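Local coordinates for dihydrodipicolinate synthase (PDB 3E96), which probably acts as a 4-hydroxy-tetrahydrodipicolinate synthase, a pyruvate-using lyase of the DapA family built on a TIM barrel, at residues 120-130 / 149-160. Sequence-based numbering, arbitrary orientation.
Sequences VTAGGVYAYFR and ISDRVLVDLAPL
Leu157 wedges its two methyls between Tyr126 and Phe129: CD1 lies 3.6 Å from Phe129 CB, while CD2 approaches Tyr126 CE1 at the same distance and also reaches the backbone N and CB of Arg130. With CG anti to its own carbonyl carbon (chi1 -74°), the leucine fork extends to helix 122-130, antiparallel to the tyrosine side chain and square across that of Phe129. One turn earlier Val153 lays its two methyls along the helix, CG1 against Tyr126 CA (3.8 Å) and CG2 against Ala122 O. Ile149, in the loop, closes the tight end: its CD1 sits 3.7 Å from Ala122 N, at the first turn of the helix, and meets Val120 CG2 and Val125 CG2. The axes of 122-130 and 152-157 come within 9.5 Å, 36° apart. These helices follow the adjacent strands 109-112 and 140-144 on the outside of the TIM barrel; Phe129 rests on both strands and Leu157 on strand 163-168. The Phe129 side chain is about 6 Å from that of Tyr143, the predicted proton donor/acceptor, so this tight inner part probably backs onto the active site.

The outer margin is looser and hydrated. Tyr126 extends its ring alongside Asp156, with Asp156 O near the plane at the ring edge, 3.6 Å from CE1. A water bridges Tyr126 OH and Asp156 O, 2.8 Å from each, donating to the carbonyl. Asp156 turns its carboxylate away from this water, to a salt bridge with Arg152 in which no N-H points at the oxygen. Leu160 CD1 only grazes Arg130. An alanine in place of Leu157 would probably open a gap between Tyr126 and Phe129, leaving the tyrosine ring freer to shift. No direct hydrogen bond joins the segments, so the pairing depends on apolar fit inside and one water-mediated link at the margin.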
ATOM      1  N   VAL B 120       5.154  -9.633   0.598  1.00 11.25           N
ATOM      2  CA  VAL B 120       4.181 -10.542   1.190  1.00 11.74           C
ATOM      3  C   VAL B 120       4.383 -11.950   0.645  1.00 12.73           C
ATOM      4  O   VAL B 120       4.822 -12.123  -0.494  1.00 12.11           O
ATOM      5  CB  VAL B 120       2.728 -10.114   0.871  1.00 10.22           C
ATOM      6  CG1 VAL B 120       2.424  -8.766   1.513  1.00 12.49           C
ATOM      7  CG2 VAL B 120       2.519 -10.050  -0.645  1.00 13.07           C
ATOM      8  N   THR B 121       4.094 -12.953   1.472  1.00 13.37           N
ATOM      9  CA  THR B 121       4.189 -14.352   1.052  1.00 14.27           C
ATOM     10  C   THR B 121       2.926 -15.039   1.556  1.00 14.12           C
ATOM     11  O   THR B 121       2.329 -14.597   2.536  1.00 13.54           O
ATOM     12  CB  THR B 121       5.419 -15.081   1.648  1.00 15.31           C
ATOM     13  OG1 THR B 121       5.349 -15.059   3.078  1.00 15.68           O
ATOM     14  CG2 THR B 121       6.711 -14.421   1.182  1.00 16.56           C
ATOM     15  N   ALA B 122       2.523 -16.119   0.893  1.00 13.77           N
ATOM     16  CA  ALA B 122       1.308 -16.834   1.271  1.00 14.44           C
ATOM     17  C   ALA B 122       1.229 -17.163   2.758  1.00 13.94           C
ATOM     18  O   ALA B 122       0.231 -16.858   3.411  1.00 13.09           O
ATOM     19  CB  ALA B 122       1.176 -18.108   0.445  1.00 14.90           C
ATOM     20  N   GLY B 123       2.272 -17.798   3.289  1.00 15.90           N
ATOM     21  CA  GLY B 123       2.274 -18.156   4.697  1.00 13.70           C
ATOM     22  C   GLY B 123       2.126 -16.943   5.597  1.00 15.23           C
ATOM     23  O   GLY B 123       1.429 -16.986   6.614  1.00 13.97           O
ATOM     24  N   GLY B 124       2.784 -15.852   5.212  1.00 13.51           N
ATOM     25  CA  GLY B 124       2.725 -14.626   5.985  1.00 14.77           C
ATOM     26  C   GLY B 124       1.371 -13.941   5.935  1.00 12.53           C
ATOM     27  O   GLY B 124       0.919 -13.384   6.931  1.00 12.69           O
ATOM     28  N   VAL B 125       0.724 -13.973   4.773  1.00 13.27           N
ATOM     29  CA  VAL B 125      -0.588 -13.348   4.615  1.00 11.88           C
ATOM     30  C   VAL B 125      -1.602 -14.123   5.446  1.00 13.14           C
ATOM     31  O   VAL B 125      -2.469 -13.540   6.092  1.00 11.31           O
ATOM     32  CB  VAL B 125      -1.010 -13.329   3.133  1.00 11.47           C
ATOM     33  CG1 VAL B 125      -2.439 -12.800   2.987  1.00 10.35           C
ATOM     34  CG2 VAL B 125      -0.039 -12.445   2.352  1.00 12.48           C
ATOM     35  N   TYR B 126      -1.486 -15.447   5.427  1.00 13.16           N
ATOM     36  CA  TYR B 126      -2.373 -16.275   6.228  1.00 13.58           C
ATOM     37  C   TYR B 126      -2.233 -15.846   7.694  1.00 13.51           C
ATOM     38  O   TYR B 126      -3.221 -15.577   8.368  1.00 14.97           O
ATOM     39  CB  TYR B 126      -1.990 -17.748   6.091  1.00 15.96           C
ATOM     40  CG  TYR B 126      -2.609 -18.612   7.163  1.00 18.03           C
ATOM     41  CD1 TYR B 126      -3.956 -18.967   7.112  1.00 18.27           C
ATOM     42  CD2 TYR B 126      -1.860 -19.014   8.266  1.00 19.16           C
ATOM     43  CE1 TYR B 126      -4.544 -19.704   8.142  1.00 20.72           C
ATOM     44  CE2 TYR B 126      -2.434 -19.743   9.300  1.00 20.00           C
ATOM     45  CZ  TYR B 126      -3.774 -20.084   9.233  1.00 20.92           C
ATOM     46  OH  TYR B 126      -4.339 -20.790  10.268  1.00 22.20           O
ATOM     47  N   ALA B 127      -0.997 -15.786   8.180  1.00 13.88           N
ATOM     48  CA  ALA B 127      -0.736 -15.395   9.560  1.00 14.41           C
ATOM     49  C   ALA B 127      -1.253 -13.986   9.837  1.00 15.37           C
ATOM     50  O   ALA B 127      -1.825 -13.723  10.894  1.00 14.72           O
ATOM     51  CB  ALA B 127       0.763 -15.469   9.851  1.00 14.90           C
ATOM     52  N   TYR B 128      -1.047 -13.083   8.882  1.00 14.15           N
ATOM     53  CA  TYR B 128      -1.501 -11.706   9.035  1.00 14.72           C
ATOM     54  C   TYR B 128      -2.991 -11.660   9.363  1.00 13.70           C
ATOM     55  O   TYR B 128      -3.396 -11.092  10.377  1.00 15.24           O
ATOM     56  CB  TYR B 128      -1.240 -10.911   7.752  1.00 12.75           C
ATOM     57  CG  TYR B 128      -1.719  -9.478   7.825  1.00 12.98           C
ATOM     58  CD1 TYR B 128      -1.009  -8.517   8.542  1.00 14.75           C
ATOM     59  CD2 TYR B 128      -2.907  -9.092   7.205  1.00 14.59           C
ATOM     60  CE1 TYR B 128      -1.470  -7.202   8.642  1.00 13.97           C
ATOM     61  CE2 TYR B 128      -3.378  -7.788   7.297  1.00 13.72           C
ATOM     62  CZ  TYR B 128      -2.657  -6.848   8.016  1.00 15.25           C
ATOM     63  OH  TYR B 128      -3.134  -5.561   8.111  1.00 15.13           O
ATOM     64  N   PHE B 129      -3.806 -12.261   8.502  1.00 13.86           N
ATOM     65  CA  PHE B 129      -5.247 -12.271   8.716  1.00 14.18           C
ATOM     66  C   PHE B 129      -5.632 -13.064   9.963  1.00 14.74           C
ATOM     67  O   PHE B 129      -6.457 -12.619  10.764  1.00 14.27           O
ATOM     68  CB  PHE B 129      -5.961 -12.851   7.494  1.00 13.50           C
ATOM     69  CG  PHE B 129      -5.959 -11.935   6.295  1.00 14.38           C
ATOM     70  CD1 PHE B 129      -6.458 -10.637   6.395  1.00 13.74           C
ATOM     71  CD2 PHE B 129      -5.489 -12.379   5.065  1.00 14.21           C
ATOM     72  CE1 PHE B 129      -6.493  -9.790   5.279  1.00 12.80           C
ATOM     73  CE2 PHE B 129      -5.517 -11.545   3.942  1.00 12.68           C
ATOM     74  CZ  PHE B 129      -6.023 -10.246   4.055  1.00 12.29           C
ATOM     75  N   ARG B 130      -5.037 -14.241  10.123  1.00 15.74           N
ATOM     76  CA  ARG B 130      -5.350 -15.074  11.278  1.00 16.63           C
ATOM     77  C   ARG B 130      -5.097 -14.353  12.597  1.00 15.49           C
ATOM     78  O   ARG B 130      -5.957 -14.351  13.474  1.00 16.31           O
ATOM     79  CB  ARG B 130      -4.527 -16.359  11.250  1.00 19.02           C
ATOM     80  CG  ARG B 130      -4.831 -17.297  12.408  1.00 22.61           C
ATOM     81  CD  ARG B 130      -3.645 -18.203  12.656  1.00 26.80           C
ATOM     82  NE  ARG B 130      -2.445 -17.410  12.915  1.00 29.20           N
ATOM     83  CZ  ARG B 130      -1.214 -17.903  12.936  1.00 30.36           C
ATOM     84  NH1 ARG B 130      -1.015 -19.195  12.714  1.00 31.64           N
ATOM     85  NH2 ARG B 130      -0.182 -17.103  13.169  1.00 30.40           N
ATOM     86  N   ILE B 149      -0.735 -14.313  -4.393  1.00 13.33           N
ATOM     87  CA  ILE B 149      -0.950 -15.066  -3.163  1.00 14.05           C
ATOM     88  C   ILE B 149      -1.962 -16.187  -3.407  1.00 14.58           C
ATOM     89  O   ILE B 149      -3.079 -15.945  -3.856  1.00 16.15           O
ATOM     90  CB  ILE B 149      -1.455 -14.143  -2.025  1.00 13.57           C
ATOM     91  CG1 ILE B 149      -0.407 -13.061  -1.725  1.00 13.60           C
ATOM     92  CG2 ILE B 149      -1.748 -14.967  -0.771  1.00 13.83           C
ATOM     93  CD1 ILE B 149       0.932 -13.599  -1.232  1.00 13.40           C
ATOM     94  N   SER B 150      -1.553 -17.413  -3.105  1.00 14.31           N
ATOM     95  CA  SER B 150      -2.393 -18.592  -3.299  1.00 15.62           C
ATOM     96  C   SER B 150      -3.741 -18.557  -2.596  1.00 13.36           C
ATOM     97  O   SER B 150      -3.856 -18.071  -1.467  1.00 13.40           O
ATOM     98  CB  SER B 150      -1.645 -19.844  -2.839  1.00 16.16           C
ATOM     99  OG  SER B 150      -2.500 -20.972  -2.876  1.00 17.23           O
ATOM    100  N   ASP B 151      -4.759 -19.096  -3.265  1.00 12.77           N
ATOM    101  CA  ASP B 151      -6.095 -19.160  -2.692  1.00 13.91           C
ATOM    102  C   ASP B 151      -6.089 -20.097  -1.489  1.00 14.97           C
ATOM    103  O   ASP B 151      -7.036 -20.119  -0.702  1.00 15.05           O
ATOM    104  CB  ASP B 151      -7.108 -19.664  -3.722  1.00 12.76           C
ATOM    105  CG  ASP B 151      -7.321 -18.681  -4.850  1.00 16.01           C
ATOM    106  OD1 ASP B 151      -7.393 -17.470  -4.563  1.00 15.04           O
ATOM    107  OD2 ASP B 151      -7.422 -19.115  -6.016  1.00 17.76           O
ATOM    108  N   ARG B 152      -5.022 -20.876  -1.357  1.00 16.74           N
ATOM    109  CA  ARG B 152      -4.895 -21.801  -0.232  1.00 19.19           C
ATOM    110  C   ARG B 152      -5.022 -21.020   1.079  1.00 18.47           C
ATOM    111  O   ARG B 152      -5.473 -21.556   2.094  1.00 17.53           O
ATOM    112  CB  ARG B 152      -3.542 -22.518  -0.285  1.00 21.98           C
ATOM    113  CG  ARG B 152      -3.283 -23.451   0.888  1.00 28.74           C
ATOM    114  CD  ARG B 152      -4.312 -24.573   0.948  1.00 34.24           C
ATOM    115  NE  ARG B 152      -4.095 -25.445   2.099  1.00 38.77           N
ATOM    116  CZ  ARG B 152      -4.806 -26.536   2.358  1.00 40.79           C
ATOM    117  NH1 ARG B 152      -5.789 -26.899   1.542  1.00 43.14           N
ATOM    118  NH2 ARG B 152      -4.536 -27.265   3.432  1.00 42.88           N
ATOM    119  N   VAL B 153      -4.613 -19.752   1.053  1.00 15.59           N
ATOM    120  CA  VAL B 153      -4.708 -18.895   2.230  1.00 14.93           C
ATOM    121  C   VAL B 153      -6.154 -18.820   2.718  1.00 13.75           C
ATOM    122  O   VAL B 153      -6.417 -18.857   3.921  1.00 14.82           O
ATOM    123  CB  VAL B 153      -4.218 -17.459   1.918  1.00 14.30           C
ATOM    124  CG1 VAL B 153      -4.508 -16.539   3.101  1.00 13.83           C
ATOM    125  CG2 VAL B 153      -2.731 -17.471   1.607  1.00 14.00           C
ATOM    126  N   LEU B 154      -7.094 -18.712   1.783  1.00 13.38           N
ATOM    127  CA  LEU B 154      -8.508 -18.626   2.137  1.00 13.22           C
ATOM    128  C   LEU B 154      -9.013 -19.967   2.662  1.00 15.06           C
ATOM    129  O   LEU B 154      -9.801 -20.020   3.608  1.00 15.69           O
ATOM    130  CB  LEU B 154      -9.340 -18.197   0.924  1.00 13.11           C
ATOM    131  CG  LEU B 154      -9.061 -16.786   0.389  1.00 13.28           C
ATOM    132  CD1 LEU B 154      -9.918 -16.527  -0.850  1.00 13.12           C
ATOM    133  CD2 LEU B 154      -9.369 -15.758   1.472  1.00 13.24           C
ATOM    134  N   VAL B 155      -8.562 -21.049   2.039  1.00 15.33           N
ATOM    135  CA  VAL B 155      -8.963 -22.382   2.469  1.00 16.76           C
ATOM    136  C   VAL B 155      -8.518 -22.600   3.912  1.00 17.24           C
ATOM    137  O   VAL B 155      -9.251 -23.170   4.718  1.00 17.76           O
ATOM    138  CB  VAL B 155      -8.327 -23.471   1.581  1.00 18.14           C
ATOM    139  CG1 VAL B 155      -8.721 -24.860   2.086  1.00 20.18           C
ATOM    140  CG2 VAL B 155      -8.777 -23.289   0.139  1.00 17.82           C
ATOM    141  N   ASP B 156      -7.319 -22.132   4.241  1.00 17.33           N
ATOM    142  CA  ASP B 156      -6.799 -22.308   5.592  1.00 18.77           C
ATOM    143  C   ASP B 156      -7.419 -21.387   6.638  1.00 18.96           C
ATOM    144  O   ASP B 156      -7.447 -21.724   7.824  1.00 17.20           O
ATOM    145  CB  ASP B 156      -5.273 -22.165   5.595  1.00 18.08           C
ATOM    146  CG  ASP B 156      -4.589 -23.282   4.832  1.00 20.16           C
ATOM    147  OD1 ASP B 156      -5.205 -24.357   4.694  1.00 21.48           O
ATOM    148  OD2 ASP B 156      -3.442 -23.095   4.381  1.00 19.97           O
ATOM    149  N   LEU B 157      -7.920 -20.234   6.208  1.00 16.93           N
ATOM    150  CA  LEU B 157      -8.548 -19.290   7.130  1.00 16.89           C
ATOM    151  C   LEU B 157     -10.013 -19.624   7.383  1.00 16.32           C
ATOM    152  O   LEU B 157     -10.553 -19.305   8.441  1.00 17.07           O
ATOM    153  CB  LEU B 157      -8.467 -17.863   6.578  1.00 15.71           C
ATOM    154  CG  LEU B 157      -7.138 -17.112   6.590  1.00 17.47           C
ATOM    155  CD1 LEU B 157      -7.295 -15.800   5.815  1.00 16.35           C
ATOM    156  CD2 LEU B 157      -6.717 -16.835   8.019  1.00 17.00           C
ATOM    157  N   ALA B 158     -10.645 -20.275   6.410  1.00 15.89           N
ATOM    158  CA  ALA B 158     -12.064 -20.620   6.489  1.00 16.22           C
ATOM    159  C   ALA B 158     -12.573 -21.175   7.820  1.00 16.44           C
ATOM    160  O   ALA B 158     -13.642 -20.783   8.280  1.00 16.97           O
ATOM    161  CB  ALA B 158     -12.425 -21.581   5.362  1.00 16.49           C
ATOM    162  N   PRO B 159     -11.821 -22.092   8.453  1.00 17.92           N
ATOM    163  CA  PRO B 159     -12.244 -22.678   9.732  1.00 19.71           C
ATOM    164  C   PRO B 159     -12.462 -21.683  10.870  1.00 20.16           C
ATOM    165  O   PRO B 159     -13.204 -21.961  11.812  1.00 19.99           O
ATOM    166  CB  PRO B 159     -11.122 -23.667  10.046  1.00 20.46           C
ATOM    167  CG  PRO B 159     -10.645 -24.074   8.694  1.00 20.60           C
ATOM    168  CD  PRO B 159     -10.602 -22.754   7.963  1.00 17.08           C
ATOM    169  N   LEU B 160     -11.809 -20.528  10.798  1.00 19.42           N
ATOM    170  CA  LEU B 160     -11.963 -19.532  11.853  1.00 19.86           C
ATOM    171  C   LEU B 160     -13.425 -19.167  12.048  1.00 20.06           C
ATOM    172  O   LEU B 160     -14.106 -18.745  11.114  1.00 18.89           O
ATOM    173  CB  LEU B 160     -11.148 -18.276  11.531  1.00 17.43           C
ATOM    174  CG  LEU B 160      -9.630 -18.461  11.525  1.00 18.43           C
ATOM    175  CD1 LEU B 160      -8.964 -17.181  11.017  1.00 16.72           C
ATOM    176  CD2 LEU B 160      -9.140 -18.820  12.931  1.00 18.04           C
TER
HETATM  177  O   HOH W   1      -7.173 -20.743  10.423  1.00 26.61           O